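Local coordinates for uncharacterized protein (Sinorhizobium meliloti, PDB 3U5R) that is of unknown exact function but has a thioredoxin-like fold of the AhpC/TSA family and may act as an antioxidant oxidoreductase, at residues A65-S68 with F73-L76; L128-A131 with V135-A138; K137-A142 with D146-D151. One frame throughout, in Å; residues are numbered along the deposited sequence.

Contact 1: residues A65-S68 with F73-L76; sequences AFIS and FVVL
The hydroxyl OG of Ser68, the residue whose backbone is covered by Val74, is held by three hydrogen-bond partners: the backbone N of Arg70, that of Cys71, and OE2 of Glu109. This is the turn of a thioredoxin-like fold in which the central strand 61-66 runs out and the chain winds into helix 72-75; Cys71 occupies the position, just ahead of that helix, where thioredoxin-like proteins commonly carry a redox-active cysteine, though such a role here is an inference. The three bonds to OG restrain the rotation of the Ser68 side chain and tie it to the backbone of the turn. Across the contact a single side chain, Val74, does the work. Its two methyls lie against Ser68 and the CB of Ile67, CG2 near the amide, 4.0 Å from Ser68 N, and CG1 near the carbonyl. Both methyls stand about equally far from the beta carbon of Ile67, with Val74 CG1 and Ile67 CB 4.1 Å apart. It is thus the branch point of Ile67 that is touched, not its CD1 end, and Ile67 turns part of its surface to Ala97 of the neighbouring strand. Thr144 of strand 143-144 also touches Ser68 and Val74. Rotation of Val74 with CG1 opposite its backbone N (chi1 172°) brings that methyl into a tight approach to the Ser68 carbonyl, Val74 CG1 to Ser68 O being 3.2 Å.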
ATOM      1  N   ALA A  65      -0.909   1.777  -0.611  1.00 12.11           N
ATOM      2  CA  ALA A  65      -0.450   0.682   0.238  1.00 12.49           C
ATOM      3  C   ALA A  65       0.062   1.207   1.508  1.00 11.72           C
ATOM      4  O   ALA A  65       1.011   2.035   1.500  1.00 14.64           O
ATOM      5  CB  ALA A  65       0.721  -0.130  -0.535  1.00 13.88           C
ATOM      6  N   PHE A  66      -0.541   0.827   2.628  1.00 11.18           N
ATOM      7  CA  PHE A  66      -0.015   1.270   3.924  1.00 11.98           C
ATOM      8  C   PHE A  66       0.998   0.240   4.410  1.00 14.86           C
ATOM      9  O   PHE A  66       0.656  -0.910   4.649  1.00 14.59           O
ATOM     10  CB  PHE A  66      -1.151   1.453   4.953  1.00 11.72           C
ATOM     11  CG  PHE A  66      -2.070   2.566   4.581  1.00 11.27           C
ATOM     12  CD1 PHE A  66      -1.911   3.830   5.130  1.00 12.56           C
ATOM     13  CD2 PHE A  66      -3.019   2.374   3.599  1.00 11.98           C
ATOM     14  CE1 PHE A  66      -2.723   4.883   4.740  1.00 13.86           C
ATOM     15  CE2 PHE A  66      -3.856   3.441   3.184  1.00 13.78           C
ATOM     16  CZ  PHE A  66      -3.715   4.675   3.776  1.00 13.35           C
ATOM     17  N   ILE A  67       2.255   0.647   4.526  1.00 15.18           N
ATOM     18  CA  ILE A  67       3.287  -0.289   4.909  1.00 14.87           C
ATOM     19  C   ILE A  67       4.115   0.270   6.092  1.00 15.90           C
ATOM     20  O   ILE A  67       3.739   1.259   6.704  1.00 14.35           O
ATOM     21  CB  ILE A  67       4.179  -0.659   3.686  1.00 15.73           C
ATOM     22  CG1 ILE A  67       4.856   0.575   3.083  1.00 16.14           C
ATOM     23  CG2 ILE A  67       3.374  -1.310   2.627  1.00 13.03           C
ATOM     24  CD1 ILE A  67       5.881   0.143   2.042  1.00 11.67           C
ATOM     25  N   SER A  68       5.260  -0.344   6.362  1.00 16.16           N
ATOM     26  CA  SER A  68       6.045  -0.065   7.528  1.00 17.49           C
ATOM     27  C   SER A  68       7.516  -0.458   7.138  1.00 17.87           C
ATOM     28  O   SER A  68       7.727  -1.212   6.167  1.00 16.21           O
ATOM     29  CB  SER A  68       5.546  -0.940   8.704  1.00 18.47           C
ATOM     30  OG  SER A  68       6.599  -1.227   9.630  1.00 24.64           O
ATOM     31  N   PHE A  73       5.465  -8.705   8.507  1.00 14.60           N
ATOM     32  CA  PHE A  73       4.576  -8.988   7.361  1.00 14.86           C
ATOM     33  C   PHE A  73       4.892  -8.138   6.158  1.00 14.83           C
ATOM     34  O   PHE A  73       4.665  -8.592   5.014  1.00 16.13           O
ATOM     35  CB  PHE A  73       3.085  -8.809   7.765  1.00 14.84           C
ATOM     36  CG  PHE A  73       2.683  -9.754   8.809  1.00 17.68           C
ATOM     37  CD1 PHE A  73       3.047  -9.535  10.120  1.00 20.51           C
ATOM     38  CD2 PHE A  73       2.013 -10.931   8.458  1.00 17.32           C
ATOM     39  CE1 PHE A  73       2.718 -10.469  11.084  1.00 19.76           C
ATOM     40  CE2 PHE A  73       1.691 -11.887   9.410  1.00 16.90           C
ATOM     41  CZ  PHE A  73       2.065 -11.650  10.710  1.00 17.86           C
ATOM     42  N   VAL A  74       5.396  -6.911   6.377  1.00 14.46           N
ATOM     43  CA  VAL A  74       5.900  -6.155   5.266  1.00 15.20           C
ATOM     44  C   VAL A  74       7.296  -6.604   4.822  1.00 17.26           C
ATOM     45  O   VAL A  74       7.576  -6.651   3.636  1.00 17.31           O
ATOM     46  CB  VAL A  74       5.924  -4.658   5.632  1.00 17.57           C
ATOM     47  CG1 VAL A  74       6.665  -3.797   4.535  1.00 12.50           C
ATOM     48  CG2 VAL A  74       4.476  -4.184   5.845  1.00 17.13           C
ATOM     49  N   VAL A  75       8.202  -6.866   5.783  1.00 17.81           N
ATOM     50  CA  VAL A  75       9.552  -7.422   5.448  1.00 17.48           C
ATOM     51  C   VAL A  75       9.449  -8.617   4.496  1.00 17.35           C
ATOM     52  O   VAL A  75      10.132  -8.697   3.435  1.00 16.40           O
ATOM     53  CB  VAL A  75      10.382  -7.729   6.784  1.00 16.53           C
ATOM     54  CG1 VAL A  75      11.679  -8.657   6.534  1.00 20.13           C
ATOM     55  CG2 VAL A  75      10.772  -6.351   7.498  1.00 17.70           C
ATOM     56  N   LEU A  76       8.544  -9.534   4.820  1.00 16.45           N
ATOM     57  CA  LEU A  76       8.263 -10.654   3.911  1.00 18.11           C
ATOM     58  C   LEU A  76       8.097 -10.301   2.395  1.00 18.08           C
ATOM     59  O   LEU A  76       8.576 -11.049   1.517  1.00 19.10           O
ATOM     60  CB  LEU A  76       7.012 -11.398   4.390  1.00 16.74           C
ATOM     61  CG  LEU A  76       6.622 -12.615   3.567  1.00 21.21           C
ATOM     62  CD1 LEU A  76       7.510 -13.868   3.815  1.00 22.79           C
ATOM     63  CD2 LEU A  76       5.168 -12.916   3.900  1.00 17.00           C
TER

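Contact 2: residues L128-A131 with V135-A138; sequences LKDA and VAKA
The carboxylate of Asp130 faces the first turn of helix 134-139 with its syn side, and two consecutive backbone N-H groups meet it there, one for each oxygen. Both nitrogens lie below the same face of the group, tilted from its plane by 33° and 35°, and the beta carbon of Val135 lies deeper beneath that face, with Val135 CB 3.7 Å from Asp130 OD1. Val135 N donates to Asp130 OD1 at 3.2 Å; the bond from Ala136 N to Asp130 OD2 is shorter, 2.9 Å, and close to straight. Both oxygens are therefore engaged, and the pair of bonds fixes the twist of the carboxylate. In this thioredoxin-like fold strand 127-129 is an outermost strand of the five-stranded mixed sheet, and the bonds tie the chain just past its end to the start of the helix that follows. N-H groups in a first helical turn have no carbonyl of the preceding turn to bind, so a carboxylate suits them, and the partial positive charge of the helix start would be expected to favour its anionic form. Asp130 extends toward the helix with CG opposite its backbone N (chi1 167°). OD2 is held a second time by Ser100 OG. Leu43 and Ile98 press on both Asp130 and Val135, so the carboxylate and the two N-H groups it binds lie beside apolar neighbours. The methyl Ala136 CB lies 3.5 Å from Asp130 OD2.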
ATOM      1  N   LEU A 128       5.671   7.588   1.172  1.00 14.74           N
ATOM      2  CA  LEU A 128       5.407   8.863   1.828  1.00 16.28           C
ATOM      3  C   LEU A 128       5.156   8.704   3.290  1.00 17.87           C
ATOM      4  O   LEU A 128       4.674   7.661   3.726  1.00 16.97           O
ATOM      5  CB  LEU A 128       4.137   9.427   1.205  1.00 15.31           C
ATOM      6  CG  LEU A 128       4.234   9.458  -0.322  1.00 15.75           C
ATOM      7  CD1 LEU A 128       2.941  10.010  -0.913  1.00 12.66           C
ATOM      8  CD2 LEU A 128       5.480  10.314  -0.819  1.00 13.30           C
ATOM      9  N   LYS A 129       5.392   9.757   4.060  1.00 20.26           N
ATOM     10  CA  LYS A 129       5.072   9.709   5.496  1.00 19.97           C
ATOM     11  C   LYS A 129       3.726  10.363   5.819  1.00 21.99           C
ATOM     12  O   LYS A 129       3.541  11.533   5.451  1.00 22.32           O
ATOM     13  CB  LYS A 129       6.140  10.409   6.306  1.00 19.73           C
ATOM     14  CG  LYS A 129       5.872  10.329   7.831  1.00 20.21           C
ATOM     15  CD  LYS A 129       6.231   8.957   8.340  1.00 17.49           C
ATOM     16  CE  LYS A 129       5.646   8.818   9.755  1.00 18.55           C
ATOM     17  NZ  LYS A 129       5.795   7.364  10.057  1.00 21.64           N
ATOM     18  N   ASP A 130       2.820   9.655   6.543  1.00 20.69           N
ATOM     19  CA  ASP A 130       1.499  10.232   7.004  1.00 22.43           C
ATOM     20  C   ASP A 130       1.595  10.556   8.517  1.00 21.96           C
ATOM     21  O   ASP A 130       1.082   9.799   9.337  1.00 21.20           O
ATOM     22  CB  ASP A 130       0.366   9.238   6.636  1.00 20.44           C
ATOM     23  CG  ASP A 130      -0.993   9.512   7.290  1.00 23.40           C
ATOM     24  OD1 ASP A 130      -1.386  10.668   7.479  1.00 21.34           O
ATOM     25  OD2 ASP A 130      -1.711   8.508   7.589  1.00 22.79           O
ATOM     26  N   ALA A 131       2.306  11.648   8.858  1.00 21.83           N
ATOM     27  CA  ALA A 131       2.671  11.970  10.259  1.00 21.15           C
ATOM     28  C   ALA A 131       1.481  12.172  11.165  1.00 21.07           C
ATOM     29  O   ALA A 131       1.521  11.714  12.277  1.00 20.88           O
ATOM     30  CB  ALA A 131       3.646  13.263  10.363  1.00 22.34           C
ATOM     31  N   VAL A 135      -4.504  10.411   6.931  1.00 16.14           N
ATOM     32  CA  VAL A 135      -4.785   9.624   5.730  1.00 15.60           C
ATOM     33  C   VAL A 135      -5.092   8.138   6.070  1.00 16.03           C
ATOM     34  O   VAL A 135      -6.062   7.621   5.566  1.00 14.73           O
ATOM     35  CB  VAL A 135      -3.642   9.775   4.664  1.00 17.62           C
ATOM     36  CG1 VAL A 135      -3.910   8.912   3.436  1.00 15.95           C
ATOM     37  CG2 VAL A 135      -3.430  11.337   4.358  1.00 17.66           C
ATOM     38  N   ALA A 136      -4.295   7.487   6.915  1.00 13.48           N
ATOM     39  CA  ALA A 136      -4.614   6.133   7.326  1.00 16.20           C
ATOM     40  C   ALA A 136      -6.083   6.080   7.845  1.00 17.43           C
ATOM     41  O   ALA A 136      -6.846   5.157   7.537  1.00 16.84           O
ATOM     42  CB  ALA A 136      -3.614   5.675   8.434  1.00 15.62           C
ATOM     43  N   LYS A 137      -6.464   7.082   8.640  1.00 17.98           N
ATOM     44  CA  LYS A 137      -7.857   7.112   9.153  1.00 19.28           C
ATOM     45  C   LYS A 137      -8.917   7.313   8.089  1.00 17.72           C
ATOM     46  O   LYS A 137      -9.962   6.617   8.111  1.00 18.65           O
ATOM     47  CB  LYS A 137      -8.018   8.215  10.213  1.00 20.48           C
ATOM     48  CG  LYS A 137      -7.302   8.004  11.511  1.00 26.68           C
ATOM     49  CD  LYS A 137      -7.843   9.107  12.533  1.00 33.40           C
ATOM     50  CE  LYS A 137      -6.768   9.653  13.465  1.00 41.04           C
ATOM     51  NZ  LYS A 137      -7.226  10.957  14.103  1.00 43.88           N
ATOM     52  N   ALA A 138      -8.654   8.191   7.102  1.00 17.59           N
ATOM     53  CA  ALA A 138      -9.624   8.386   5.997  1.00 18.37           C
ATOM     54  C   ALA A 138      -9.786   7.144   5.103  1.00 18.25           C
ATOM     55  O   ALA A 138     -10.872   6.917   4.608  1.00 17.54           O
ATOM     56  CB  ALA A 138      -9.255   9.655   5.091  1.00 17.98           C
TER

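Contact 3: residues K137-A142 with D146-D151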
ATOM      1  N   LYS A 137      -6.464   7.082   8.640  1.00 17.98           N
ATOM      2  CA  LYS A 137      -7.857   7.112   9.153  1.00 19.28           C
ATOM      3  C   LYS A 137      -8.917   7.313   8.089  1.00 17.72           C
ATOM      4  O   LYS A 137      -9.962   6.617   8.111  1.00 18.65           O
ATOM      5  CB  LYS A 137      -8.018   8.215  10.213  1.00 20.48           C
ATOM      6  CG  LYS A 137      -7.302   8.004  11.511  1.00 26.68           C
ATOM      7  CD  LYS A 137      -7.843   9.107  12.533  1.00 33.40           C
ATOM      8  CE  LYS A 137      -6.768   9.653  13.465  1.00 41.04           C
ATOM      9  NZ  LYS A 137      -7.226  10.957  14.103  1.00 43.88           N
ATOM     10  N   ALA A 138      -8.654   8.191   7.102  1.00 17.59           N
ATOM     11  CA  ALA A 138      -9.624   8.386   5.997  1.00 18.37           C
ATOM     12  C   ALA A 138      -9.786   7.144   5.103  1.00 18.25           C
ATOM     13  O   ALA A 138     -10.872   6.917   4.608  1.00 17.54           O
ATOM     14  CB  ALA A 138      -9.255   9.655   5.091  1.00 17.98           C
ATOM     15  N   TYR A 139      -8.710   6.360   4.890  1.00 16.83           N
ATOM     16  CA  TYR A 139      -8.801   5.132   4.057  1.00 14.80           C
ATOM     17  C   TYR A 139      -9.375   3.984   4.856  1.00 15.54           C
ATOM     18  O   TYR A 139      -9.909   3.023   4.267  1.00 17.10           O
ATOM     19  CB  TYR A 139      -7.384   4.750   3.490  1.00 15.89           C
ATOM     20  CG  TYR A 139      -7.099   5.468   2.187  1.00 13.12           C
ATOM     21  CD1 TYR A 139      -6.840   6.805   2.177  1.00 14.38           C
ATOM     22  CD2 TYR A 139      -7.211   4.824   0.964  1.00 14.31           C
ATOM     23  CE1 TYR A 139      -6.628   7.489   1.025  1.00 14.79           C
ATOM     24  CE2 TYR A 139      -6.995   5.543  -0.235  1.00 10.14           C
ATOM     25  CZ  TYR A 139      -6.718   6.837  -0.182  1.00 13.50           C
ATOM     26  OH  TYR A 139      -6.542   7.544  -1.341  1.00 13.62           O
ATOM     27  N   GLY A 140      -9.324   4.129   6.188  1.00 15.50           N
ATOM     28  CA  GLY A 140      -9.696   3.062   7.104  1.00 15.61           C
ATOM     29  C   GLY A 140      -8.690   1.902   7.053  1.00 16.56           C
ATOM     30  O   GLY A 140      -9.100   0.733   7.147  1.00 15.87           O
ATOM     31  N   ALA A 141      -7.393   2.232   6.914  1.00 14.79           N
ATOM     32  CA  ALA A 141      -6.306   1.283   7.134  1.00 16.62           C
ATOM     33  C   ALA A 141      -6.228   0.835   8.591  1.00 17.45           C
ATOM     34  O   ALA A 141      -6.413   1.644   9.533  1.00 16.86           O
ATOM     35  CB  ALA A 141      -4.922   1.900   6.678  1.00 14.05           C
ATOM     36  N   ALA A 142      -5.953  -0.453   8.785  1.00 17.98           N
ATOM     37  CA  ALA A 142      -5.867  -1.023  10.135  1.00 19.29           C
ATOM     38  C   ALA A 142      -4.510  -1.693  10.431  1.00 19.96           C
ATOM     39  O   ALA A 142      -4.118  -1.780  11.563  1.00 21.32           O
ATOM     40  CB  ALA A 142      -6.971  -2.059  10.369  1.00 19.90           C
ATOM     41  N   ASP A 146      -1.484  -2.942   4.117  1.00 16.08           N
ATOM     42  CA  ASP A 146      -2.940  -2.865   3.814  1.00 17.28           C
ATOM     43  C   ASP A 146      -3.069  -2.307   2.405  1.00 16.21           C
ATOM     44  O   ASP A 146      -2.619  -1.181   2.155  1.00 15.56           O
ATOM     45  CB  ASP A 146      -3.626  -1.910   4.823  1.00 18.60           C
ATOM     46  CG  ASP A 146      -5.081  -2.286   5.085  1.00 20.90           C
ATOM     47  OD1 ASP A 146      -5.678  -2.983   4.229  1.00 22.22           O
ATOM     48  OD2 ASP A 146      -5.584  -1.918   6.162  1.00 23.05           O
ATOM     49  N   PHE A 147      -3.551  -3.109   1.460  1.00 14.49           N
ATOM     50  CA  PHE A 147      -3.570  -2.707   0.059  1.00 13.75           C
ATOM     51  C   PHE A 147      -4.953  -2.310  -0.439  1.00 13.82           C
ATOM     52  O   PHE A 147      -5.915  -3.081  -0.272  1.00 13.27           O
ATOM     53  CB  PHE A 147      -3.118  -3.896  -0.809  1.00 14.88           C
ATOM     54  CG  PHE A 147      -1.694  -4.361  -0.514  1.00 17.67           C
ATOM     55  CD1 PHE A 147      -0.611  -3.679  -1.082  1.00 16.27           C
ATOM     56  CD2 PHE A 147      -1.446  -5.505   0.277  1.00 16.05           C
ATOM     57  CE1 PHE A 147       0.712  -4.106  -0.843  1.00 15.55           C
ATOM     58  CE2 PHE A 147      -0.110  -5.933   0.516  1.00 18.40           C
ATOM     59  CZ  PHE A 147       0.965  -5.211  -0.043  1.00 14.71           C
ATOM     60  N   PHE A 148      -5.060  -1.141  -1.085  1.00 13.20           N
ATOM     61  CA  PHE A 148      -6.349  -0.678  -1.619  1.00 13.10           C
ATOM     62  C   PHE A 148      -6.120  -0.393  -3.109  1.00 13.17           C
ATOM     63  O   PHE A 148      -5.344   0.521  -3.439  1.00 14.10           O
ATOM     64  CB  PHE A 148      -6.766   0.650  -0.933  1.00 11.53           C
ATOM     65  CG  PHE A 148      -7.018   0.585   0.580  1.00 12.86           C
ATOM     66  CD1 PHE A 148      -5.978   0.527   1.512  1.00 12.87           C
ATOM     67  CD2 PHE A 148      -8.334   0.680   1.080  1.00 13.35           C
ATOM     68  CE1 PHE A 148      -6.232   0.474   2.879  1.00 13.98           C
ATOM     69  CE2 PHE A 148      -8.603   0.687   2.434  1.00 16.22           C
ATOM     70  CZ  PHE A 148      -7.564   0.590   3.369  1.00 13.27           C
ATOM     71  N   LEU A 149      -6.772  -1.128  -4.024  1.00 11.63           N
ATOM     72  CA  LEU A 149      -6.614  -0.888  -5.419  1.00 11.94           C
ATOM     73  C   LEU A 149      -7.874  -0.155  -5.961  1.00 12.81           C
ATOM     74  O   LEU A 149      -8.998  -0.654  -5.736  1.00 11.40           O
ATOM     75  CB  LEU A 149      -6.468  -2.223  -6.209  1.00 11.33           C
ATOM     76  CG  LEU A 149      -6.210  -2.116  -7.727  1.00 10.66           C
ATOM     77  CD1 LEU A 149      -4.806  -1.462  -8.022  1.00 10.84           C
ATOM     78  CD2 LEU A 149      -6.280  -3.480  -8.286  1.00  9.71           C
ATOM     79  N   TYR A 150      -7.643   0.919  -6.730  1.00 12.00           N
ATOM     80  CA  TYR A 150      -8.681   1.734  -7.364  1.00 11.62           C
ATOM     81  C   TYR A 150      -8.596   1.661  -8.887  1.00 12.36           C
ATOM     82  O   TYR A 150      -7.494   1.562  -9.456  1.00 11.42           O
ATOM     83  CB  TYR A 150      -8.538   3.188  -6.939  1.00 11.03           C
ATOM     84  CG  TYR A 150      -8.679   3.284  -5.450  1.00 14.29           C
ATOM     85  CD1 TYR A 150      -9.950   3.383  -4.864  1.00 14.14           C
ATOM     86  CD2 TYR A 150      -7.531   3.218  -4.615  1.00 12.78           C
ATOM     87  CE1 TYR A 150     -10.089   3.473  -3.481  1.00 10.99           C
ATOM     88  CE2 TYR A 150      -7.664   3.231  -3.191  1.00 12.21           C
ATOM     89  CZ  TYR A 150      -8.951   3.364  -2.660  1.00 14.02           C
ATOM     90  OH  TYR A 150      -9.110   3.367  -1.281  1.00 11.35           O
ATOM     91  N   ASP A 151      -9.747   1.835  -9.540  1.00 12.89           N
ATOM     92  CA  ASP A 151      -9.823   1.890 -10.994  1.00 14.12           C
ATOM     93  C   ASP A 151      -9.742   3.280 -11.496  1.00 14.81           C
ATOM     94  O   ASP A 151      -9.397   4.224 -10.753  1.00 14.57           O
ATOM     95  CB  ASP A 151     -11.088   1.141 -11.485  1.00 15.18           C
ATOM     96  CG  ASP A 151     -12.404   1.863 -11.040  1.00 16.97           C
ATOM     97  OD1 ASP A 151     -12.353   3.024 -10.541  1.00 15.24           O
ATOM     98  OD2 ASP A 151     -13.459   1.252 -11.203  1.00 17.73           O
TER
HETATM   99  O   HOH W   1      -8.293  -1.968   6.486  1.00 18.41           O
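Tyr139 meets strand 146-150 with both its backbone and its ring, and each comes close to an aromatic residue: its carbonyl oxygen Tyr139 O lies 3.2 Å from Phe148 CE2, and its ring carbon Tyr139 CE2 is equally near to the hydroxyl Tyr150 OH. The place is the end of helix 134-139 in the thioredoxin-like fold, where a Schellman motif stops the helix. Gly140, with positive phi, is its C-prime residue; Ala141 N turns back to Ala136 O, and Gly140 N makes a weak bond to Lys137 O. The chain then runs roughly antiparallel to the strand, which pairs with strand 61-66 in the central sheet. Tyr139 and Phe148 form a T-shaped pair, the edge of the tyrosine turned to the face of the phenylalanine, with the planes at 82°. The CB of Tyr139 covers a face of the same phenylalanine, 4.2 Å from Phe148 CZ. Tyr139 OH is bonded beyond the contact to the carbonyl of Ala39, which fixes the far end of the ring, while Phe148 is stacked with His159 of the next strand. Further along, Ala141 CB packs 4.3 Å from Phe148 CE1. Asp146 swings its carboxylate toward the loop with CG opposite the backbone N (chi1 -150°). Its OD2 receives a hydrogen from water 1, which also donates to the carbonyl of Gly140. The same oxygen accepts the N-H of Ala142 nearly along its own C-O axis, Ala142 N to Asp146 OD2 being 3.0 Å, with a nearly straight N-H...O angle of 168°.

Phe66, in segment 65-68 but turned away from helix 72-75, touches contacts 2 and 3. Phe66 CE1 lies 3.4 Å from Ala136 CA, which sits above the ring plane on the same side as Ala141 CB; that methyl is 3.6 Å from Phe66 CG, and Phe66 CD2 is 3.8 Å from Phe148 CE1. The backbone adds a probable hydrogen bond from Phe66 N to Asp146 O, 2.9 Å, between neighbouring strands. Contacts 2 and 3 share Lys137 and Ala138, lie at opposite ends of helix 134-139, and have centres about 10 Å apart; the centre of contact 1 is about 14 Å from that of contact 2 and about 13 Å from that of contact 3. Cys71 lies in the turn between the two segments of contact 1.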